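Local atomic coordinates of PHOX (Pseudomonas fluorescens, PDB entry 4A9V), a protein that probably hydrolyses phosphate esters as an alkaline phosphatase, by means of an iron-calcium cofactor bound within a beta-propeller fold. Residues T188-E193 with V249-P254; N424-I429 with A452-V457. One frame throughout, in Å; residues are numbered along the deposited sequence.

From the N terminus, contact 1 comes first: 188-193 and 249-254 pair as neighbouring antiparallel strands, closing a long excursion of 55 residues that carries a short helix and no strand. Contact 2 opens only afterwards, so the two lie in series, neither nested nor crossed. There, residues 424-429 lead into strand 428-434 and the loop 452-457 follows strand 443-451, so the contact draws together the open end of the hairpin these strands form, with 22 residues between the segments. The centres of contacts 1 and 2 are about 33 Å apart, on opposite sides of the chain's centre. Contact 1 joins inner strands of one propeller sheet close to the di-iron site; contact 2 ties the loops at the strand ends of a hairpin within another sheet.

Contact 1: residues T188-E193 with V249-P254; sequences TYLTCE and VVEIDP
Thr188 OG1 donates to Glu251 OE2 (2.7 Å), meeting the carboxylate on its anti side and 17° out of its plane. The same OE2 accepts from Trp186 NE1, while OE1 makes a salt bridge with Arg264, so both oxygens of this buried acid are engaged; the Thr188 hydroxyl is also hydrogen-bonded to that of Thr184. With an alanine at Glu251, Arg264 would probably lose this counter-charge, and the Thr188 hydroxyl and Trp186 NE1 their shared carboxylate oxygen. Four nearly straight backbone bonds join the strands: Tyr189 N to Ile252 O (2.8 Å) and Ile252 N back to Tyr189 O, then Thr191 N to Val250 O (2.9 Å) and Val250 N to Thr191 O. At Thr191, OG1 stands anti to the backbone N (chi1 -172°) and binds Asn88 and Asn178, leaving CG2 to rest on Val250 CB at 3.6 Å. Tyr189 OH also reaches Asn88, and Ile252 CD1 lies at the edge of the Tyr189 ring. Glu193 OE2 passes Val250 CG2 at 3.4 Å but is held by Lys263 and Thr175. On the other face, Leu190 CD2 touches Glu251 CB (3.8 Å). Strands 178-183 and 262-264 flank the pair in a mixed propeller sheet; backbone bonds link Cys192 to Cys179 of the mu-oxo-diiron pocket. The face of Tyr189, Thr191 and Ile252 packs against strands 68-76, 82-89 and 118-127, and Leu190 and Glu251 touch Leu319.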
loop_
_atom_site.group_PDB
_atom_site.type_symbol
_atom_site.label_atom_id
_atom_site.label_comp_id
_atom_site.label_asym_id
_atom_site.label_seq_id
_atom_site.Cartn_x
_atom_site.Cartn_y
_atom_site.Cartn_z
ATOM N N THR A 188 -6.282 -15.823 -2.778
ATOM C CA THR A 188 -5.684 -15.317 -1.559
ATOM C C THR A 188 -5.342 -13.832 -1.650
ATOM O O THR A 188 -5.360 -13.220 -2.724
ATOM C CB THR A 188 -4.440 -16.117 -1.146
ATOM O OG1 THR A 188 -3.410 -15.924 -2.118
ATOM C CG2 THR A 188 -4.762 -17.607 -0.984
ATOM N N TYR A 189 -5.103 -13.263 -0.475
ATOM C CA TYR A 189 -4.847 -11.845 -0.306
ATOM C C TYR A 189 -3.397 -11.658 0.129
ATOM O O TYR A 189 -2.911 -12.385 1.002
ATOM C CB TYR A 189 -5.774 -11.305 0.787
ATOM C CG TYR A 189 -5.645 -9.823 1.048
ATOM C CD1 TYR A 189 -6.037 -8.910 0.090
ATOM C CD2 TYR A 189 -5.216 -9.337 2.280
ATOM C CE1 TYR A 189 -5.965 -7.551 0.323
ATOM C CE2 TYR A 189 -5.141 -7.972 2.526
ATOM C CZ TYR A 189 -5.542 -7.088 1.548
ATOM O OH TYR A 189 -5.511 -5.726 1.746
ATOM N N LEU A 190 -2.716 -10.680 -0.462
ATOM C CA LEU A 190 -1.390 -10.286 -0.007
ATOM C C LEU A 190 -1.473 -8.941 0.693
ATOM O O LEU A 190 -2.074 -7.992 0.173
ATOM C CB LEU A 190 -0.423 -10.189 -1.194
ATOM C CG LEU A 190 -0.297 -11.442 -2.069
ATOM C CD1 LEU A 190 0.721 -11.225 -3.180
ATOM C CD2 LEU A 190 0.041 -12.685 -1.259
ATOM N N THR A 191 -0.907 -8.888 1.892
ATOM C CA THR A 191 -0.791 -7.650 2.628
ATOM C C THR A 191 0.685 -7.311 2.824
ATOM O O THR A 191 1.525 -8.193 2.989
ATOM C CB THR A 191 -1.555 -7.696 3.971
ATOM O OG1 THR A 191 -1.555 -6.388 4.542
ATOM C CG2 THR A 191 -0.934 -8.666 4.958
ATOM N N CYS A 192 1.002 -6.026 2.761
ATOM C CA CYS A 192 2.371 -5.558 2.630
ATOM C C CYS A 192 2.776 -4.746 3.852
ATOM O O CYS A 192 2.143 -3.741 4.170
ATOM C CB CYS A 192 2.475 -4.684 1.389
ATOM S SG CYS A 192 2.330 -5.629 -0.133
ATOM N N GLU A 193 3.838 -5.171 4.529
ATOM C CA GLU A 193 4.373 -4.459 5.687
ATOM C C GLU A 193 5.332 -3.378 5.207
ATOM O O GLU A 193 6.342 -3.679 4.574
ATOM C CB GLU A 193 5.098 -5.448 6.610
ATOM C CG GLU A 193 4.153 -6.484 7.190
ATOM C CD GLU A 193 4.823 -7.679 7.855
ATOM O OE1 GLU A 193 6.061 -7.854 7.774
ATOM O OE2 GLU A 193 4.075 -8.467 8.480
ATOM N N VAL A 249 5.866 -9.449 2.638
ATOM C CA VAL A 249 4.543 -9.688 2.089
ATOM C C VAL A 249 3.953 -10.909 2.786
ATOM O O VAL A 249 4.609 -11.940 2.919
ATOM C CB VAL A 249 4.624 -9.926 0.575
ATOM C CG1 VAL A 249 3.240 -10.181 0.003
ATOM C CG2 VAL A 249 5.261 -8.726 -0.109
ATOM N N VAL A 250 2.718 -10.764 3.245
ATOM C CA VAL A 250 2.043 -11.786 4.029
ATOM C C VAL A 250 0.802 -12.260 3.273
ATOM O O VAL A 250 0.005 -11.452 2.805
ATOM C CB VAL A 250 1.632 -11.216 5.403
ATOM C CG1 VAL A 250 0.961 -12.287 6.245
ATOM C CG2 VAL A 250 2.837 -10.641 6.123
ATOM N N GLU A 251 0.663 -13.573 3.117
ATOM C CA GLU A 251 -0.432 -14.169 2.366
ATOM C C GLU A 251 -1.506 -14.692 3.326
ATOM O O GLU A 251 -1.215 -15.413 4.291
ATOM C CB GLU A 251 0.098 -15.301 1.481
ATOM C CG GLU A 251 -0.953 -15.871 0.542
ATOM C CD GLU A 251 -0.408 -16.849 -0.487
ATOM O OE1 GLU A 251 0.769 -17.254 -0.376
ATOM O OE2 GLU A 251 -1.198 -17.286 -1.350
ATOM N N ILE A 252 -2.741 -14.276 3.057
ATOM C CA ILE A 252 -3.915 -14.577 3.869
ATOM C C ILE A 252 -4.978 -15.243 2.998
ATOM O O ILE A 252 -5.254 -14.788 1.892
ATOM C CB ILE A 252 -4.494 -13.267 4.461
ATOM C CG1 ILE A 252 -3.512 -12.643 5.459
ATOM C CG2 ILE A 252 -5.859 -13.491 5.103
ATOM C CD1 ILE A 252 -3.760 -11.174 5.750
ATOM N N ASP A 253 -5.604 -16.291 3.533
ATOM C CA ASP A 253 -6.748 -16.912 2.881
ATOM C C ASP A 253 -8.040 -16.401 3.508
ATOM O O ASP A 253 -8.410 -16.836 4.595
ATOM C CB ASP A 253 -6.669 -18.431 3.020
ATOM C CG ASP A 253 -7.805 -19.144 2.308
ATOM O OD1 ASP A 253 -8.711 -18.462 1.779
ATOM O OD2 ASP A 253 -7.814 -20.399 2.306
ATOM N N PRO A 254 -8.722 -15.459 2.840
ATOM C CA PRO A 254 -9.901 -14.878 3.473
ATOM C C PRO A 254 -11.059 -15.866 3.602
ATOM O O PRO A 254 -11.987 -15.626 4.369
ATOM C CB PRO A 254 -10.273 -13.729 2.533
ATOM C CG PRO A 254 -9.760 -14.158 1.198
ATOM C CD PRO A 254 -8.503 -14.932 1.480
#

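Contact 2: residues N424-I429 with A452-V457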
loop_
_atom_site.group_PDB
_atom_site.type_symbol
_atom_site.label_atom_id
_atom_site.label_comp_id
_atom_site.label_asym_id
_atom_site.label_seq_id
_atom_site.Cartn_x
_atom_site.Cartn_y
_atom_site.Cartn_z
ATOM N N ASN A 424 11.733 17.219 -5.625
ATOM C CA ASN A 424 10.471 16.875 -6.249
ATOM C C ASN A 424 9.356 16.807 -5.203
ATOM O O ASN A 424 9.332 15.909 -4.362
ATOM C CB ASN A 424 10.654 15.517 -6.928
ATOM C CG ASN A 424 9.370 14.955 -7.499
ATOM O OD1 ASN A 424 8.416 15.686 -7.776
ATOM N ND2 ASN A 424 9.374 13.648 -7.762
ATOM N N VAL A 425 8.480 17.808 -5.213
ATOM C CA VAL A 425 7.392 17.870 -4.248
ATOM C C VAL A 425 6.062 17.347 -4.788
ATOM O O VAL A 425 5.098 17.237 -4.031
ATOM C CB VAL A 425 7.209 19.296 -3.679
ATOM C CG1 VAL A 425 8.509 19.794 -3.065
ATOM C CG2 VAL A 425 6.705 20.260 -4.741
ATOM N N TYR A 426 6.003 17.036 -6.083
ATOM C CA TYR A 426 4.727 16.700 -6.720
ATOM C C TYR A 426 4.557 15.234 -7.110
ATOM O O TYR A 426 3.438 14.735 -7.120
ATOM C CB TYR A 426 4.486 17.560 -7.956
ATOM C CG TYR A 426 4.390 19.041 -7.670
ATOM C CD1 TYR A 426 3.306 19.567 -6.982
ATOM C CD2 TYR A 426 5.350 19.926 -8.153
ATOM C CE1 TYR A 426 3.199 20.931 -6.754
ATOM C CE2 TYR A 426 5.238 21.290 -7.946
ATOM C CZ TYR A 426 4.150 21.789 -7.275
ATOM O OH TYR A 426 4.075 23.152 -7.072
ATOM N N GLY A 427 5.638 14.593 -7.550
ATOM C CA GLY A 427 5.569 13.205 -7.996
ATOM C C GLY A 427 5.239 13.016 -9.466
ATOM O O GLY A 427 5.085 13.971 -10.238
ATOM N N GLN A 428 5.152 11.750 -9.849
ATOM C CA GLN A 428 4.967 11.369 -11.236
ATOM C C GLN A 428 4.497 9.912 -11.272
ATOM O O GLN A 428 4.560 9.209 -10.256
ATOM C CB GLN A 428 6.267 11.565 -12.049
ATOM C CG GLN A 428 7.458 10.717 -11.601
ATOM C CD GLN A 428 8.397 11.444 -10.648
ATOM O OE1 GLN A 428 8.053 12.476 -10.077
ATOM N NE2 GLN A 428 9.563 10.857 -10.411
ATOM N N ILE A 429 3.914 9.516 -12.400
ATOM C CA ILE A 429 3.502 8.128 -12.604
ATOM C C ILE A 429 4.319 7.530 -13.740
ATOM O O ILE A 429 4.329 8.042 -14.874
ATOM C CB ILE A 429 1.995 7.980 -12.890
ATOM C CG1 ILE A 429 1.189 8.614 -11.754
ATOM C CG2 ILE A 429 1.653 6.507 -13.063
ATOM C CD1 ILE A 429 -0.314 8.552 -11.946
ATOM N N ALA A 452 3.308 15.151 -12.239
ATOM C CA ALA A 452 2.432 16.057 -11.520
ATOM C C ALA A 452 3.118 17.400 -11.318
ATOM O O ALA A 452 4.343 17.490 -11.263
ATOM C CB ALA A 452 2.021 15.452 -10.186
ATOM N N GLY A 453 2.315 18.448 -11.212
ATOM C CA GLY A 453 2.846 19.777 -10.989
ATOM C C GLY A 453 1.739 20.777 -10.761
ATOM O O GLY A 453 0.560 20.425 -10.707
ATOM N N ASN A 454 2.132 22.036 -10.624
ATOM C CA ASN A 454 1.177 23.108 -10.410
ATOM C C ASN A 454 1.366 24.185 -11.470
ATOM O O ASN A 454 2.192 25.080 -11.313
ATOM C CB ASN A 454 1.341 23.722 -9.017
ATOM C CG ASN A 454 0.192 24.643 -8.657
ATOM O OD1 ASN A 454 -0.341 25.349 -9.522
ATOM N ND2 ASN A 454 -0.239 24.594 -7.403
ATOM N N PRO A 455 0.639 24.073 -12.585
ATOM C CA PRO A 455 0.807 25.024 -13.681
ATOM C C PRO A 455 0.175 26.386 -13.402
ATOM O O PRO A 455 0.407 27.323 -14.157
ATOM C CB PRO A 455 0.106 24.341 -14.858
ATOM C CG PRO A 455 -0.866 23.400 -14.233
ATOM C CD PRO A 455 -0.203 22.926 -12.973
ATOM N N SER A 456 -0.542 26.519 -12.291
ATOM C CA SER A 456 -1.027 27.826 -11.856
ATOM C C SER A 456 0.083 28.638 -11.189
ATOM O O SER A 456 0.212 29.839 -11.424
ATOM C CB SER A 456 -2.209 27.668 -10.900
ATOM O OG SER A 456 -3.368 27.265 -11.599
ATOM N N VAL A 457 0.928 27.954 -10.429
ATOM C CA VAL A 457 1.956 28.600 -9.627
ATOM C C VAL A 457 3.295 28.605 -10.370
ATOM O O VAL A 457 4.083 29.539 -10.231
ATOM C CB VAL A 457 2.103 27.880 -8.275
ATOM C CG1 VAL A 457 3.273 28.447 -7.489
ATOM C CG2 VAL A 457 0.810 27.973 -7.473
#
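Gly453 CA sits over one face of the Tyr426 ring, a CH-pi contact 3.9 Å from the centroid and 17° off the normal; Asn454 N shares that face, and Val425 CG2 covers the opposite one. The ring reaches along the 452-454 backbone because CG is anti to the carbonyl carbon (chi1 -62°), bringing OH to 3.4 Å from Asn454 CB. Asn454's amide is turned 62° from the ring, and both Tyr426 OH and Asn454 ND2 bond to Asp502 O, which links the two loops to a third. Asn424 OD1 accepts from Gly427 N (3.0 Å) and Tyr426 N (3.2 Å), both from the same face of the amide plane, while its ND2 gives to Gln428 OE1 and Asp384. Across the contact, Ala452 N donates to Gly427 O (2.9 Å) in a bent bond, and Ala452 CB nestles near the same oxygen. At the backbone angles of Gly427 a CB would be jammed against Tyr426 O, which by itself calls for glycine. Asn424 OD1 with Tyr426 N makes an Asx turn ahead of strand 428-434, set beside the loop leaving strand 443-451, where Asn454 OD1 forms an Asx motif with Val457 N: the open end of an antiparallel beta-hairpin in the propeller.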